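Local coordinates for protein alkaline phosphatase PHOX (Pseudomonas fluorescens, PDB 4ALF) that hydrolyses phosphate monoesters, probably at a cluster of iron and calcium ions near the centre of a beta-propeller, at residues N67-S72 and Q177-G182; V262-L267 and N315-D320; I491-D496 and G507-L512. One frame throughout, in Å; residues are numbered along the deposited sequence.

Contact 1. Residues N67-S72 and Q177-G182; sequences NNDGMS and QNCANG. With FEO (mu-oxo-diiron), chain G.
C179 and D69, on two nearly parallel strands, both reach the same iron, one directly and one through water. The SG of C179 binds FE1 of the mu-oxo-diiron group at 2.5 Å. Its sulfur is carried to the metal because SG stands opposite the backbone N across CA–CB (chi1 -178°). D69 OD2 instead lies 2.6 Å from water 1, within hydrogen-bonding distance, and this water is itself an FE1 ligand; E90 and E194 supply further protein ligands of the iron. The other carboxylate oxygen, D69 OD1, is hydrogen-bonded to T534 OG1, so each end of the carboxylate has its own partner and its rotation is fixed. C179 O sits against the carboxylate carbon without a bond, 3.1 Å from D69 CG. The same carbonyl oxygen accepts from G70 N at 3.0 Å and from N88 ND2. G70 lets the strands close, its CA only 3.9 Å from A180 CA; a CB there would run into that atom. Further along, N181 ND2 bonds to S72 OG at 2.8 Å, the hydroxyl lying close to the amide plane. The two strands, 14° apart, are edge strands of different sheets, so this single backbone bond and the side-chain link join neighbouring parts of the propeller. Thiolate ligation on one strand and a carboxylate beside the iron-bound water on the other are consistent with the strand pairing helping to place FE1 and its water.

Contact 2. Residues V262-L267 and N315-D320; sequences VKRTAL and NRDILD. With EDO (1,2-ethanediol), chain K.
D317 OD1 is gripped by both end nitrogens of the R264 guanidinium, at 2.9 Å from NH1 and 3.3 Å from NH2. The oxygen lies close to the guanidinium plane and is met on its anti side, while the two flat groups are turned 69° against each other. NH1 also reaches D320 OD1 at 2.9 Å in a weak, bent bond of the same salt-bridge network. The remaining nitrogen, NE, pairs with E251, and D320 OD2 is held by S152 OG, so R264 is surrounded by three acidic residues. A bend at chi2 (-66°) carries the aliphatic part of the arginine across L319, with R264 CD 4.0 Å from L319 CB; V262 CG1 lies above one face of the guanidinium, toward its rim. R264 lies on the short strand 262-264 of a mixed sheet, whereas D317 and D320 belong to a type I turn (N315-I318) and the 3-10 segment that overlaps its end, in the loop between strands 296-303 and 322-329 of a neighbouring antiparallel sheet. The arginine thus ties one sheet of the propeller to a connection of another. Beside it, water 2 accepts from A266 N and donates to both L319 O and D320 OD1. L267 CD1 packs against L319 CB at 4.1 Å, next to F301. At the outer end, D317 OD2 receives a 3.3 Å bond from R316 NE, well out of the carboxylate plane.

Contact 3. Residues I491-D496 and G507-L512; sequences ILTDGD and GNNQML. With CA (calcium ion), chain E; CA (calcium ion), chain F.
N509 and T493 form the polar centre of this contact, and I491 anchors its apolar end. N509 OD1 accepts two bonds of 2.8 Å each, from T493 OG1 in the plane of the amide carbonyl and from G495 N, whose N-H points at it almost straight (172°). Its ND2 donates in turn to G495 O at 3.3 Å and is also bonded to C531 O, so partners at both ends fix the rotation of the amide. T493 OG1 sits between the backbone N and carbonyl carbon of its own residue (chi1 79°), a position that lets the hydroxyl give its proton to N509 while accepting a bond from Q510 N. With an alanine in place of N509, G495 N and T493 OG1 would probably lose their shared acceptor and the loop after T493 would be likely to shift. The antiparallel pair is continued by T493 N to Q510 O, and by I491 and L512, a hydrogen-bonded pair whose backbone bonds run both ways. I491 and L512 meet CB to CB at 4.4 Å; on the other face L492 lies alongside M511, its CD1 3.9 Å from SD. These are the middle strands of a four-stranded antiparallel sheet, a propeller blade, joined here through a long loop. D494 opens that loop and turns away from the partner strand: OD2 bridges two calcium ions, at 2.4 Å from the one in chain F. E387 and D479 share one ion with it and E532 the other. Water 3 lies within hydrogen-bonding distance of D494 OD1 and G495 O, and accepts from N509 ND2. The amide of N509 is therefore a second-shell group, and fixing the backbone at G495 probably steadies the carboxylate that holds the calcium pair.

Overall arrangement
All three contacts are largely buried, but they lie at different depths: the centre of contact 1 is about 5 Å from the centre of the chain, that of contact 3 about 15 Å and that of contact 2 about 19 Å, with contacts 2 and 3 on opposite sides of it. Contacts 1 and 2 reach the same mixed sheet, at its strands 178-183 and 262-264, whereas contact 3 belongs within a separate four-stranded blade. Chemistry follows place. Contacts 1 and 3 hand ligands to the metal cluster, one to iron and the other to calcium, their centres about 17 Å apart; contact 2, away from the metal cluster, relies on an arginine shared among acids to join strand and loop.

Contact 1. Residues N67-S72 and Q177-G182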
ATOM      1  N   ASN A  67      -2.011   1.959  12.795  1.00  4.61           N
ATOM      2  CA  ASN A  67      -1.081   2.115  11.663  1.00  4.24           C
ATOM      3  C   ASN A  67      -1.804   2.319  10.340  1.00  4.28           C
ATOM      4  O   ASN A  67      -1.601   1.571   9.371  1.00  4.34           O
ATOM      5  CB  ASN A  67      -0.080   0.965  11.658  1.00  4.48           C
ATOM      6  CG  ASN A  67       0.940   1.106  12.766  1.00  5.49           C
ATOM      7  OD1 ASN A  67       1.004   2.133  13.454  1.00  7.09           O
ATOM      8  ND2 ASN A  67       1.727   0.085  12.973  1.00  5.65           N
ATOM      9  N   ASN A  68      -2.622   3.364  10.278  0.50  4.45           N
ATOM     10  CA  ASN A  68      -3.333   3.677   9.062  0.50  4.70           C
ATOM     11  C   ASN A  68      -2.359   3.861   7.899  0.50  4.53           C
ATOM     12  O   ASN A  68      -1.240   4.361   8.044  0.50  5.21           O
ATOM     13  CB  ASN A  68      -4.296   4.862   9.241  0.50  5.31           C
ATOM     14  CG  ASN A  68      -3.653   6.055   9.895  0.50  5.66           C
ATOM     15  OD1 ASN A  68      -3.710   6.216  11.115  0.50  6.42           O
ATOM     16  ND2 ASN A  68      -3.056   6.918   9.091  0.50  5.89           N
ATOM     17  N   ASP A  69      -2.830   3.464   6.729  1.00  4.23           N
ATOM     18  CA  ASP A  69      -1.982   3.303   5.553  1.00  4.50           C
ATOM     19  C   ASP A  69      -2.783   3.764   4.334  1.00  5.26           C
ATOM     20  O   ASP A  69      -3.268   4.898   4.320  1.00  5.29           O
ATOM     21  CB  ASP A  69      -1.471   1.844   5.506  1.00  5.61           C
ATOM     22  CG  ASP A  69      -0.182   1.679   4.736  1.00  6.28           C
ATOM     23  OD1 ASP A  69       0.113   2.491   3.833  1.00  6.90           O
ATOM     24  OD2 ASP A  69       0.508   0.680   5.036  1.00  7.14           O
ATOM     25  N   GLY A  70      -2.937   2.952   3.288  1.00  5.59           N
ATOM     26  CA  GLY A  70      -3.608   3.415   2.085  1.00  5.37           C
ATOM     27  C   GLY A  70      -5.053   3.758   2.350  1.00  5.32           C
ATOM     28  O   GLY A  70      -5.673   3.196   3.223  1.00  6.84           O
ATOM     29  N   MET A  71      -5.581   4.683   1.557  1.00  4.83           N
ATOM     30  CA  MET A  71      -6.945   5.159   1.721  1.00  4.96           C
ATOM     31  C   MET A  71      -7.487   5.843   0.460  1.00  4.56           C
ATOM     32  O   MET A  71      -6.739   6.412  -0.332  1.00  5.38           O
ATOM     33  CB  MET A  71      -7.023   6.123   2.905  1.00  5.59           C
ATOM     34  CG  MET A  71      -6.136   7.344   2.754  1.00  5.70           C
ATOM     35  SD  MET A  71      -6.305   8.396   4.214  1.00  8.14           S
ATOM     36  CE  MET A  71      -5.020   9.571   3.866  1.00  7.75           C
ATOM     37  N   SER A  72      -8.806   5.771   0.298  1.00  4.97           N
ATOM     38  CA  SER A  72      -9.519   6.453  -0.776  1.00  5.46           C
ATOM     39  C   SER A  72     -10.727   7.189  -0.238  1.00  5.89           C
ATOM     40  O   SER A  72     -11.339   6.783   0.763  1.00  6.61           O
ATOM     41  CB  SER A  72     -10.006   5.464  -1.827  1.00  6.25           C
ATOM     42  OG  SER A  72      -8.948   4.808  -2.518  1.00  6.16           O
ATOM     43  N   GLN A 177      -2.838  -7.074   7.637  1.00  5.16           N
ATOM     44  CA  GLN A 177      -1.649  -6.591   6.952  1.00  4.98           C
ATOM     45  C   GLN A 177      -2.038  -5.794   5.701  1.00  4.81           C
ATOM     46  O   GLN A 177      -1.334  -5.839   4.678  1.00  5.99           O
ATOM     47  CB  GLN A 177      -0.657  -7.754   6.707  1.00  5.39           C
ATOM     48  CG  GLN A 177       0.004  -8.309   7.990  1.00  6.24           C
ATOM     49  CD  GLN A 177       1.099  -7.446   8.625  1.00  6.47           C
ATOM     50  OE1 GLN A 177       1.506  -7.686   9.771  1.00  8.54           O
ATOM     51  NE2 GLN A 177       1.598  -6.456   7.895  1.00  6.32           N
ATOM     52  N   ASN A 178      -3.147  -5.039   5.827  1.00  5.07           N
ATOM     53  CA  ASN A 178      -3.686  -4.200   4.765  1.00  5.42           C
ATOM     54  C   ASN A 178      -2.812  -2.999   4.542  1.00  5.11           C
ATOM     55  O   ASN A 178      -2.739  -2.124   5.386  1.00  5.68           O
ATOM     56  CB  ASN A 178      -5.100  -3.774   5.122  1.00  5.68           C
ATOM     57  CG  ASN A 178      -5.969  -4.956   5.320  1.00  6.46           C
ATOM     58  OD1 ASN A 178      -5.882  -5.619   6.360  1.00  8.02           O
ATOM     59  ND2 ASN A 178      -6.748  -5.282   4.304  1.00  7.72           N
ATOM     60  N   CYS A 179      -2.181  -2.959   3.383  1.00  4.84           N
ATOM     61  CA  CYS A 179      -1.150  -1.995   3.043  1.00  4.59           C
ATOM     62  C   CYS A 179      -1.743  -0.835   2.292  1.00  4.78           C
ATOM     63  O   CYS A 179      -2.192   0.114   2.935  1.00  5.41           O
ATOM     64  CB  CYS A 179      -0.048  -2.717   2.280  1.00  5.29           C
ATOM     65  SG  CYS A 179       1.341  -1.676   1.835  1.00  7.70           S
ATOM     66  N   ALA A 180      -1.786  -0.894   0.964  1.00  5.48           N
ATOM     67  CA  ALA A 180      -2.398   0.198   0.234  1.00  4.48           C
ATOM     68  C   ALA A 180      -3.608  -0.245  -0.596  1.00  4.84           C
ATOM     69  O   ALA A 180      -4.235  -1.255  -0.276  1.00  5.44           O
ATOM     70  CB  ALA A 180      -1.340   1.006  -0.504  1.00  4.97           C
ATOM     71  N   ASN A 181      -3.981   0.569  -1.573  1.00  4.92           N
ATOM     72  CA  ASN A 181      -5.366   0.668  -1.968  1.00  5.35           C
ATOM     73  C   ASN A 181      -5.569   0.828  -3.465  1.00  5.44           C
ATOM     74  O   ASN A 181      -4.632   1.124  -4.224  1.00  5.39           O
ATOM     75  CB  ASN A 181      -6.010   1.871  -1.273  1.00  6.39           C
ATOM     76  CG  ASN A 181      -5.403   3.175  -1.732  1.00  6.24           C
ATOM     77  OD1 ASN A 181      -4.176   3.376  -1.615  1.00  7.14           O
ATOM     78  ND2 ASN A 181      -6.215   4.059  -2.257  1.00  6.98           N
ATOM     79  N   GLY A 182      -6.821   0.652  -3.875  1.00  5.44           N
ATOM     80  CA  GLY A 182      -7.317   1.080  -5.175  1.00  5.81           C
ATOM     81  C   GLY A 182      -8.727   1.579  -5.044  1.00  5.74           C
ATOM     82  O   GLY A 182      -9.410   1.204  -4.105  1.00  5.91           O
TER
HETATM   83 FE1  FEO G1593       3.064  -1.925   3.642  1.00  6.22          FE
HETATM   84 FE2  FEO G1593       5.604  -2.196   1.120  1.00  5.22          FE
HETATM   85  O   FEO G1593       4.211  -1.295   2.124  1.00  6.17           O
HETATM   86  O   HOH W   1       2.932   0.253   4.165  1.00  7.16           O

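Contact 2. Residues V262-L267 and N315-D320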
ATOM      1  N   VAL A 262     -14.892  -9.304  -0.553  1.00  5.31           N
ATOM      2  CA  VAL A 262     -14.576 -10.437  -1.411  1.00  5.83           C
ATOM      3  C   VAL A 262     -13.098 -10.421  -1.849  1.00  5.23           C
ATOM      4  O   VAL A 262     -12.633  -9.424  -2.404  1.00  5.93           O
ATOM      5  CB  VAL A 262     -15.468 -10.415  -2.691  1.00  6.91           C
ATOM      6  CG1 VAL A 262     -15.205 -11.676  -3.495  1.00  7.53           C
ATOM      7  CG2 VAL A 262     -16.964 -10.286  -2.423  1.00  9.22           C
ATOM      8  N   LYS A 263     -12.404 -11.518  -1.571  1.00  5.11           N
ATOM      9  CA  LYS A 263     -11.029 -11.693  -2.020  1.00  4.87           C
ATOM     10  C   LYS A 263     -11.045 -12.092  -3.499  1.00  4.52           C
ATOM     11  O   LYS A 263     -11.703 -13.090  -3.857  1.00  6.19           O
ATOM     12  CB  LYS A 263     -10.277 -12.713  -1.178  1.00  4.60           C
ATOM     13  CG  LYS A 263     -10.366 -12.400   0.316  1.00  4.68           C
ATOM     14  CD  LYS A 263      -9.105 -12.800   1.066  1.00  5.25           C
ATOM     15  CE  LYS A 263      -9.226 -12.423   2.535  1.00  5.33           C
ATOM     16  NZ  LYS A 263      -7.964 -12.647   3.274  1.00  5.70           N
ATOM     17  N   ARG A 264     -10.379 -11.302  -4.327  1.00  4.33           N
ATOM     18  CA  ARG A 264     -10.463 -11.437  -5.786  1.00  4.72           C
ATOM     19  C   ARG A 264      -9.275 -12.234  -6.302  1.00  4.82           C
ATOM     20  O   ARG A 264      -8.219 -11.658  -6.639  1.00  5.19           O
ATOM     21  CB  ARG A 264     -10.549 -10.064  -6.430  1.00  5.04           C
ATOM     22  CG  ARG A 264     -11.806  -9.265  -6.097  1.00  5.11           C
ATOM     23  CD  ARG A 264     -13.036  -9.931  -6.669  1.00  5.90           C
ATOM     24  NE  ARG A 264     -14.231  -9.113  -6.454  1.00  6.32           N
ATOM     25  CZ  ARG A 264     -15.475  -9.522  -6.693  1.00  7.43           C
ATOM     26  NH1 ARG A 264     -15.694 -10.730  -7.189  1.00  8.20           N
ATOM     27  NH2 ARG A 264     -16.484  -8.704  -6.441  1.00  7.38           N
ATOM     28  N   THR A 265      -9.418 -13.554  -6.322  1.00  4.76           N
ATOM     29  CA  THR A 265      -8.286 -14.400  -6.657  1.00  5.09           C
ATOM     30  C   THR A 265      -7.778 -14.297  -8.109  1.00  5.13           C
ATOM     31  O   THR A 265      -6.637 -14.693  -8.355  1.00  4.95           O
ATOM     32  CB  THR A 265      -8.503 -15.877  -6.303  1.00  5.39           C
ATOM     33  OG1 THR A 265      -9.554 -16.410  -7.142  1.00  6.37           O
ATOM     34  CG2 THR A 265      -8.838 -16.033  -4.817  1.00  5.58           C
ATOM     35  N   ALA A 266      -8.564 -13.715  -9.015  1.00  4.76           N
ATOM     36  CA  ALA A 266      -8.104 -13.498 -10.382  1.00  4.92           C
ATOM     37  C   ALA A 266      -6.904 -12.563 -10.452  1.00  5.31           C
ATOM     38  O   ALA A 266      -6.182 -12.582 -11.436  1.00  5.74           O
ATOM     39  CB  ALA A 266      -9.240 -12.963 -11.246  1.00  5.38           C
ATOM     40  N   LEU A 267      -6.704 -11.746  -9.410  1.00  4.66           N
ATOM     41  CA  LEU A 267      -5.605 -10.769  -9.405  1.00  4.93           C
ATOM     42  C   LEU A 267      -4.310 -11.336  -8.815  1.00  5.15           C
ATOM     43  O   LEU A 267      -3.290 -10.644  -8.788  1.00  6.47           O
ATOM     44  CB  LEU A 267      -6.038  -9.472  -8.690  1.00  5.27           C
ATOM     45  CG  LEU A 267      -6.864  -8.459  -9.515  1.00  6.15           C
ATOM     46  CD1 LEU A 267      -8.162  -9.029 -10.059  1.00  5.93           C
ATOM     47  CD2 LEU A 267      -7.160  -7.271  -8.630  1.00  6.62           C
ATOM     48  N   ASN A 315     -21.014  -4.259 -12.801  1.00  8.64           N
ATOM     49  CA  ASN A 315     -19.613  -4.624 -12.668  1.00  8.53           C
ATOM     50  C   ASN A 315     -19.289  -5.501 -11.466  1.00  8.21           C
ATOM     51  O   ASN A 315     -18.125  -5.680 -11.130  1.00  7.96           O
ATOM     52  CB  ASN A 315     -18.765  -3.353 -12.605  1.00  8.93           C
ATOM     53  CG  ASN A 315     -19.031  -2.423 -13.778  1.00  8.46           C
ATOM     54  OD1 ASN A 315     -18.648  -2.712 -14.918  1.00  8.54           O
ATOM     55  ND2 ASN A 315     -19.746  -1.343 -13.516  1.00  9.08           N
ATOM     56  N   ARG A 316     -20.311  -6.009 -10.796  1.00  8.00           N
ATOM     57  CA  ARG A 316     -20.137  -6.647  -9.486  1.00  9.71           C
ATOM     58  C   ARG A 316     -18.955  -7.584  -9.485  1.00  9.30           C
ATOM     59  O   ARG A 316     -18.126  -7.542  -8.572  1.00 11.21           O
ATOM     60  CB  ARG A 316     -21.403  -7.403  -9.086  1.00 12.03           C
ATOM     61  CG  ARG A 316     -21.370  -8.028  -7.703  1.00 15.48           C
ATOM     62  CD  ARG A 316     -22.722  -8.655  -7.399  1.00 23.38           C
ATOM     63  NE  ARG A 316     -23.009  -9.808  -8.269  1.00 29.47           N
ATOM     64  CZ  ARG A 316     -24.188 -10.433  -8.339  1.00 41.02           C
ATOM     65  NH1 ARG A 316     -25.220 -10.030  -7.602  1.00 50.62           N
ATOM     66  NH2 ARG A 316     -24.342 -11.471  -9.154  1.00 44.73           N
ATOM     67  N   ASP A 317     -18.883  -8.444 -10.489  1.00  8.86           N
ATOM     68  CA  ASP A 317     -17.810  -9.445 -10.504  1.00  9.59           C
ATOM     69  C   ASP A 317     -16.853  -9.323 -11.701  1.00  7.02           C
ATOM     70  O   ASP A 317     -16.251 -10.306 -12.162  1.00  7.88           O
ATOM     71  CB  ASP A 317     -18.353 -10.855 -10.315  1.00 12.02           C
ATOM     72  CG  ASP A 317     -19.094 -11.024  -8.980  1.00 14.12           C
ATOM     73  OD1 ASP A 317     -18.529 -10.812  -7.863  1.00 14.60           O
ATOM     74  OD2 ASP A 317     -20.246 -11.422  -9.056  1.00 19.02           O
ATOM     75  N   ILE A 318     -16.650  -8.078 -12.136  1.00  5.72           N
ATOM     76  CA  ILE A 318     -15.766  -7.805 -13.267  1.00  5.70           C
ATOM     77  C   ILE A 318     -14.342  -8.302 -12.936  1.00  5.34           C
ATOM     78  O   ILE A 318     -13.607  -8.780 -13.821  1.00  7.36           O
ATOM     79  CB  ILE A 318     -15.779  -6.306 -13.658  1.00  5.82           C
ATOM     80  CG1 ILE A 318     -15.142  -6.124 -15.035  1.00  6.58           C
ATOM     81  CG2 ILE A 318     -15.145  -5.440 -12.574  1.00  5.65           C
ATOM     82  CD1 ILE A 318     -15.150  -4.699 -15.559  1.00  7.74           C
ATOM     83  N   LEU A 319     -13.941  -8.204 -11.664  1.00  5.32           N
ATOM     84  CA  LEU A 319     -12.599  -8.640 -11.247  1.00  5.43           C
ATOM     85  C   LEU A 319     -12.433 -10.132 -11.042  1.00  5.15           C
ATOM     86  O   LEU A 319     -11.367 -10.573 -10.566  1.00  6.79           O
ATOM     87  CB  LEU A 319     -12.147  -7.891  -9.988  1.00  6.01           C
ATOM     88  CG  LEU A 319     -12.044  -6.379 -10.133  1.00  5.70           C
ATOM     89  CD1 LEU A 319     -11.518  -5.774  -8.832  1.00  6.71           C
ATOM     90  CD2 LEU A 319     -11.157  -5.947 -11.301  1.00  6.02           C
ATOM     91  N   ASP A 320     -13.454 -10.933 -11.382  1.00  5.46           N
ATOM     92  CA  ASP A 320     -13.322 -12.380 -11.336  1.00  5.55           C
ATOM     93  C   ASP A 320     -12.861 -13.037 -12.644  1.00  6.09           C
ATOM     94  O   ASP A 320     -12.498 -14.198 -12.615  1.00  7.23           O
ATOM     95  CB  ASP A 320     -14.642 -13.034 -10.911  1.00  6.61           C
ATOM     96  CG  ASP A 320     -14.914 -12.938  -9.411  1.00  6.98           C
ATOM     97  OD1 ASP A 320     -14.003 -12.641  -8.604  1.00  7.95           O
ATOM     98  OD2 ASP A 320     -16.070 -13.250  -9.037  1.00  9.30           O
TER
HETATM   99  C1  EDO K1598     -17.341  -6.035  -2.761  0.65 15.68           C
HETATM  100  O1  EDO K1598     -17.453  -6.481  -4.137  0.65 19.02           O
HETATM  101  C2  EDO K1598     -18.696  -5.810  -2.099  0.65 16.20           C
HETATM  102  O2  EDO K1598     -18.914  -6.762  -1.053  0.65 14.60           O
HETATM  103  O   HOH W   2     -11.234 -12.533  -8.592  1.00  6.66           O

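Contact 3. Residues I491-D496 and G507-L512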
ATOM      1  N   ILE A 491       4.639  12.401  -3.685  1.00  6.05           N
ATOM      2  CA  ILE A 491       5.564  11.319  -3.373  1.00  6.02           C
ATOM      3  C   ILE A 491       5.672  11.269  -1.841  1.00  5.14           C
ATOM      4  O   ILE A 491       6.038  12.276  -1.196  1.00  6.10           O
ATOM      5  CB  ILE A 491       6.951  11.632  -3.988  1.00  6.44           C
ATOM      6  CG1 ILE A 491       6.901  11.745  -5.524  1.00  7.38           C
ATOM      7  CG2 ILE A 491       7.947  10.566  -3.576  1.00  7.32           C
ATOM      8  CD1 ILE A 491       8.112  12.444  -6.121  1.00  7.87           C
ATOM      9  N   LEU A 492       5.431  10.113  -1.260  1.00  5.12           N
ATOM     10  CA  LEU A 492       5.430   9.935   0.183  1.00  4.96           C
ATOM     11  C   LEU A 492       6.560   8.998   0.569  1.00  5.60           C
ATOM     12  O   LEU A 492       6.819   8.023  -0.153  1.00  7.92           O
ATOM     13  CB  LEU A 492       4.099   9.329   0.608  1.00  5.92           C
ATOM     14  CG  LEU A 492       2.856  10.217   0.496  1.00  7.21           C
ATOM     15  CD1 LEU A 492       2.446  10.520  -0.929  1.00  7.70           C
ATOM     16  CD2 LEU A 492       1.679   9.543   1.194  1.00  7.20           C
ATOM     17  N   THR A 493       7.261   9.268   1.667  1.00  5.33           N
ATOM     18  CA  THR A 493       8.434   8.463   1.969  1.00  6.08           C
ATOM     19  C   THR A 493       8.298   7.571   3.200  1.00  5.56           C
ATOM     20  O   THR A 493       7.668   7.903   4.213  1.00  5.70           O
ATOM     21  CB  THR A 493       9.755   9.290   2.050  1.00  6.69           C
ATOM     22  OG1 THR A 493       9.878   9.994   3.308  1.00  7.59           O
ATOM     23  CG2 THR A 493       9.816  10.297   0.918  1.00  6.81           C
ATOM     24  N   ASP A 494       8.985   6.441   3.144  1.00  6.09           N
ATOM     25  CA  ASP A 494       9.074   5.463   4.215  1.00  6.09           C
ATOM     26  C   ASP A 494      10.511   4.971   4.276  1.00  6.54           C
ATOM     27  O   ASP A 494      10.818   3.832   3.948  1.00  7.78           O
ATOM     28  CB  ASP A 494       8.151   4.271   3.961  1.00  6.54           C
ATOM     29  CG  ASP A 494       8.318   3.169   4.971  1.00  7.38           C
ATOM     30  OD1 ASP A 494       8.765   3.447   6.101  1.00  8.70           O
ATOM     31  OD2 ASP A 494       8.024   1.983   4.672  1.00  6.65           O
ATOM     32  N   GLY A 495      11.405   5.843   4.707  1.00  6.00           N
ATOM     33  CA  GLY A 495      12.815   5.556   4.682  1.00  6.92           C
ATOM     34  C   GLY A 495      13.450   5.719   6.029  1.00  7.91           C
ATOM     35  O   GLY A 495      12.804   5.857   7.064  1.00  9.40           O
ATOM     36  N   ASP A 496      14.762   5.721   5.983  1.00  7.72           N
ATOM     37  CA  ASP A 496      15.596   5.900   7.156  1.00  8.72           C
ATOM     38  C   ASP A 496      15.474   7.370   7.603  1.00  9.29           C
ATOM     39  O   ASP A 496      15.654   8.290   6.796  1.00 11.94           O
ATOM     40  CB  ASP A 496      17.022   5.532   6.795  1.00  9.74           C
ATOM     41  CG  ASP A 496      17.925   5.506   7.999  1.00 12.35           C
ATOM     42  OD1 ASP A 496      18.057   6.575   8.625  1.00 15.76           O
ATOM     43  OD2 ASP A 496      18.513   4.440   8.286  1.00 15.71           O
ATOM     44  N   GLY A 507      16.351  14.252   7.192  1.00  7.52           N
ATOM     45  CA  GLY A 507      15.381  14.451   8.260  1.00  6.89           C
ATOM     46  C   GLY A 507      14.352  13.333   8.367  1.00  7.37           C
ATOM     47  O   GLY A 507      14.613  12.167   7.984  1.00  7.47           O
ATOM     48  N   ASN A 508      13.203  13.687   8.939  1.00  6.94           N
ATOM     49  CA  ASN A 508      12.091  12.752   9.115  1.00  6.84           C
ATOM     50  C   ASN A 508      11.445  12.428   7.773  1.00  6.47           C
ATOM     51  O   ASN A 508      11.673  13.108   6.774  1.00  6.71           O
ATOM     52  CB  ASN A 508      11.025  13.332  10.055  1.00  7.55           C
ATOM     53  CG  ASN A 508      11.505  13.484  11.488  1.00  6.61           C
ATOM     54  OD1 ASN A 508      12.600  13.070  11.855  1.00  8.52           O
ATOM     55  ND2 ASN A 508      10.690  14.135  12.301  1.00  7.16           N
ATOM     56  N   ASN A 509      10.588  11.414   7.782  1.00  6.21           N
ATOM     57  CA  ASN A 509       9.830  11.056   6.596  1.00  6.43           C
ATOM     58  C   ASN A 509       8.939  12.212   6.176  1.00  6.17           C
ATOM     59  O   ASN A 509       8.584  13.091   6.987  1.00  7.28           O
ATOM     60  CB  ASN A 509       9.093   9.719   6.773  1.00  7.10           C
ATOM     61  CG  ASN A 509      10.031   8.550   6.576  1.00  6.21           C
ATOM     62  OD1 ASN A 509      10.648   8.455   5.510  1.00  6.99           O
ATOM     63  ND2 ASN A 509      10.113   7.643   7.533  1.00  6.71           N
ATOM     64  N   GLN A 510       8.559  12.209   4.924  1.00  7.32           N
ATOM     65  CA  GLN A 510       8.135  13.423   4.288  1.00  7.27           C
ATOM     66  C   GLN A 510       7.277  13.150   3.071  1.00  5.58           C
ATOM     67  O   GLN A 510       7.116  11.987   2.647  1.00  6.25           O
ATOM     68  CB  GLN A 510       9.353  14.250   3.913  1.00  8.45           C
ATOM     69  CG  GLN A 510      10.269  13.529   2.956  1.00  8.66           C
ATOM     70  CD  GLN A 510      11.630  14.174   2.846  1.00  9.39           C
ATOM     71  OE1 GLN A 510      11.896  14.918   1.903  1.00  8.91           O
ATOM     72  NE2 GLN A 510      12.481  13.909   3.822  1.00 12.17           N
ATOM     73  N   MET A 511       6.728  14.231   2.531  1.00  5.21           N
ATOM     74  CA  MET A 511       5.934  14.212   1.309  1.00  5.57           C
ATOM     75  C   MET A 511       6.464  15.322   0.400  1.00  5.68           C
ATOM     76  O   MET A 511       6.722  16.451   0.848  1.00  6.47           O
ATOM     77  CB  MET A 511       4.425  14.415   1.594  1.00  6.39           C
ATOM     78  CG  MET A 511       3.564  14.312   0.347  1.00  7.40           C
ATOM     79  SD  MET A 511       1.809  14.058   0.662  1.00  8.88           S
ATOM     80  CE  MET A 511       1.369  15.529   1.574  1.00  9.34           C
ATOM     81  N   LEU A 512       6.640  14.973  -0.866  1.00  5.72           N
ATOM     82  CA  LEU A 512       7.108  15.878  -1.877  1.00  6.25           C
ATOM     83  C   LEU A 512       6.113  15.957  -3.014  1.00  5.74           C
ATOM     84  O   LEU A 512       5.183  15.149  -3.100  1.00  6.80           O
ATOM     85  CB  LEU A 512       8.485  15.414  -2.403  1.00  6.87           C
ATOM     86  CG  LEU A 512       9.551  15.155  -1.310  1.00  6.51           C
ATOM     87  CD1 LEU A 512       9.685  13.680  -0.992  1.00  7.66           C
ATOM     88  CD2 LEU A 512      10.945  15.688  -1.664  1.00  6.64           C
TER
HETATM   89 CA    CA E1591       7.870   0.870   2.496  1.00  6.55          CA
HETATM   90 CA    CA F1592       6.632   0.764   6.207  0.99  7.20          CA
HETATM   91  O   HOH W   3      10.533   4.456   7.868  1.00 18.42           O
HETATM   92  O   HOH W   4       9.873   1.977   2.044  1.00  7.64           O
HETATM   93  O   HOH W   5       8.925   0.850   7.224  1.00 13.67           O
HETATM   94  O   HOH W   6      17.023  10.738   7.511  1.00  8.72           O
HETATM   95  O   HOH W   7      13.971  10.834   5.511  1.00 14.49           O
HETATM   96  O   HOH W   8       9.334  -0.607   3.914  1.00  9.42           O
HETATM   97  O   HOH W   9       6.595  -0.497   8.381  1.00 12.12           O
HETATM   98  O   HOH W  10       4.322   0.461   6.652  1.00  6.21           O